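Bacteriocin (PDB 4FZL) probably kills competing bacteria by cleaving the peptidoglycan precursor lipid II as a calcium-binding, colicin M-like phosphatase. Local coordinates at residues Ala67-Ile70 with Gly71-Gln74. Residues are numbered along the deposited sequence; the frame is centred on the assembly and turned at random.
Sequences ATDI and GRSQ
R72 folds back over the last turn of the helix that ends near I70 and meets D69 in a salt bridge, its NH1 lying 3.0 Å from D69 OD1. The carboxylate receives this N-H on its anti lone pair, the one facing away from OD2, and OD1 sits only 9° out of the guanidinium plane. A single N-H makes the bond; with the anti lone pair in use, OD2 points away, and the two planes are 53° apart. The arginine chain runs extended to NE, and a turn about CD-NE then points NH1 back at D69, while D69 chi1 of -161°, with CG anti to the backbone N, swings the acid toward it.

A van der Waals contact adds to this: the methyl T68 CG2 lies over one guanidinium face, 3.7 Å from R72 NH2. T68 OG1 is hydrogen-bonded to N64 O, one helical turn earlier.

Backbone bonds close off the helix beneath. G71 N still makes the alpha-helical bond to A67 O at 3.0 Å, after which the bonds shorten to i to i-3, a 3-10-like finish: R72 N reaches D69 O at 3.0 Å and S73 N reaches I70 O at 3.2 Å, the latter closing a type I beta turn from I70 to S73.

While the D69–R72 pair lies on the exposed side, I70 and A67 pack inward, I70 against L10 of helix 5-12 and V41 and T45 of helix 37-54. N4, just ahead of helix 5-12, hydrogen-bonds S73 O, tying the turn leaving helix 59-70 to the N-terminal segment.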
ATOM      1  N   ALA A  67       8.683 -14.173 -13.184  1.00 21.64           N
ATOM      2  CA  ALA A  67       8.785 -15.645 -12.991  1.00 21.01           C
ATOM      3  C   ALA A  67       9.606 -16.242 -14.116  1.00 20.33           C
ATOM      4  O   ALA A  67      10.412 -17.146 -13.891  1.00 21.44           O
ATOM      5  CB  ALA A  67       7.414 -16.284 -12.938  1.00 21.99           C
ATOM      6  N   THR A  68       9.380 -15.755 -15.325  1.00 20.26           N
ATOM      7  CA  THR A  68      10.113 -16.230 -16.475  1.00 21.35           C
ATOM      8  C   THR A  68      11.618 -15.947 -16.336  1.00 21.37           C
ATOM      9  O   THR A  68      12.498 -16.799 -16.653  1.00 23.09           O
ATOM     10  CB  THR A  68       9.506 -15.704 -17.801  1.00 21.85           C
ATOM     11  OG1 THR A  68       8.149 -16.103 -17.879  1.00 23.09           O
ATOM     12  CG2 THR A  68      10.322 -16.181 -19.012  1.00 24.95           C
ATOM     13  N   ASP A  69      11.935 -14.772 -15.828  1.00 21.29           N
ATOM     14  CA  ASP A  69      13.338 -14.437 -15.621  1.00 22.35           C
ATOM     15  C   ASP A  69      14.001 -15.283 -14.548  1.00 19.62           C
ATOM     16  O   ASP A  69      15.165 -15.743 -14.699  1.00 25.58           O
ATOM     17  CB  ASP A  69      13.491 -12.945 -15.401  1.00 26.11           C
ATOM     18  CG  ASP A  69      14.928 -12.494 -15.656  1.00 42.24           C
ATOM     19  OD1 ASP A  69      15.452 -12.737 -16.784  1.00 45.17           O
ATOM     20  OD2 ASP A  69      15.526 -11.933 -14.727  1.00 67.83           O
ATOM     21  N   ILE A  70      13.260 -15.536 -13.461  1.00 21.27           N
ATOM     22  CA  ILE A  70      13.765 -16.448 -12.408  1.00 22.61           C
ATOM     23  C   ILE A  70      14.068 -17.822 -13.071  1.00 23.31           C
ATOM     24  O   ILE A  70      15.043 -18.494 -12.737  1.00 24.52           O
ATOM     25  CB  ILE A  70      12.757 -16.570 -11.245  1.00 22.23           C
ATOM     26  CG1 ILE A  70      12.675 -15.245 -10.432  1.00 22.44           C
ATOM     27  CG2 ILE A  70      13.162 -17.692 -10.246  1.00 26.14           C
ATOM     28  CD1 ILE A  70      11.507 -15.200  -9.445  1.00 25.08           C
ATOM     29  N   GLY A  71      13.174 -18.219 -13.966  1.00 25.42           N
ATOM     30  CA  GLY A  71      13.290 -19.441 -14.757  1.00 21.25           C
ATOM     31  C   GLY A  71      14.493 -19.592 -15.658  1.00 21.98           C
ATOM     32  O   GLY A  71      14.782 -20.684 -16.171  1.00 27.51           O
ATOM     33  N   ARG A  72      15.216 -18.525 -15.878  1.00 24.13           N
ATOM     34  CA  ARG A  72      16.461 -18.620 -16.679  1.00 25.61           C
ATOM     35  C   ARG A  72      17.652 -19.219 -15.874  1.00 26.32           C
ATOM     36  O   ARG A  72      18.679 -19.577 -16.442  1.00 33.58           O
ATOM     37  CB  ARG A  72      16.832 -17.214 -17.283  1.00 27.16           C
ATOM     38  CG  ARG A  72      15.759 -16.727 -18.299  1.00 34.96           C
ATOM     39  CD  ARG A  72      15.952 -15.422 -19.037  1.00 46.37           C
ATOM     40  NE  ARG A  72      14.889 -15.282 -20.088  1.00 56.25           N
ATOM     41  CZ  ARG A  72      13.829 -14.450 -20.041  1.00 47.71           C
ATOM     42  NH1 ARG A  72      13.668 -13.614 -19.010  1.00 46.82           N
ATOM     43  NH2 ARG A  72      12.906 -14.443 -21.016  1.00 42.48           N
ATOM     44  N   SER A  73      17.515 -19.271 -14.555  1.00 25.61           N
ATOM     45  CA  SER A  73      18.530 -19.820 -13.667  0.50 24.88           C
ATOM     46  C   SER A  73      18.279 -21.298 -13.458  1.00 25.70           C
ATOM     47  O   SER A  73      17.108 -21.719 -13.430  1.00 23.69           O
ATOM     48  CB  SER A  73      18.415 -19.144 -12.311  0.50 25.72           C
ATOM     49  OG  SER A  73      19.338 -19.728 -11.413  0.50 25.80           O
ATOM     50  N   GLN A  74      19.339 -22.082 -13.294  1.00 26.14           N
ATOM     51  CA  GLN A  74      19.160 -23.475 -12.880  1.00 27.18           C
ATOM     52  C   GLN A  74      19.116 -23.614 -11.364  1.00 22.68           C
ATOM     53  O   GLN A  74      18.795 -24.738 -10.875  1.00 31.51           O
ATOM     54  CB  GLN A  74      20.258 -24.372 -13.429  1.00 39.02           C
ATOM     55  CG  GLN A  74      20.127 -24.596 -14.925  1.00 49.47           C
ATOM     56  CD  GLN A  74      20.169 -26.068 -15.366  1.00 80.21           C
ATOM     57  OE1 GLN A  74      20.718 -26.360 -16.428  1.00 89.57           O
ATOM     58  NE2 GLN A  74      19.581 -26.991 -14.569  1.00 81.65           N
TER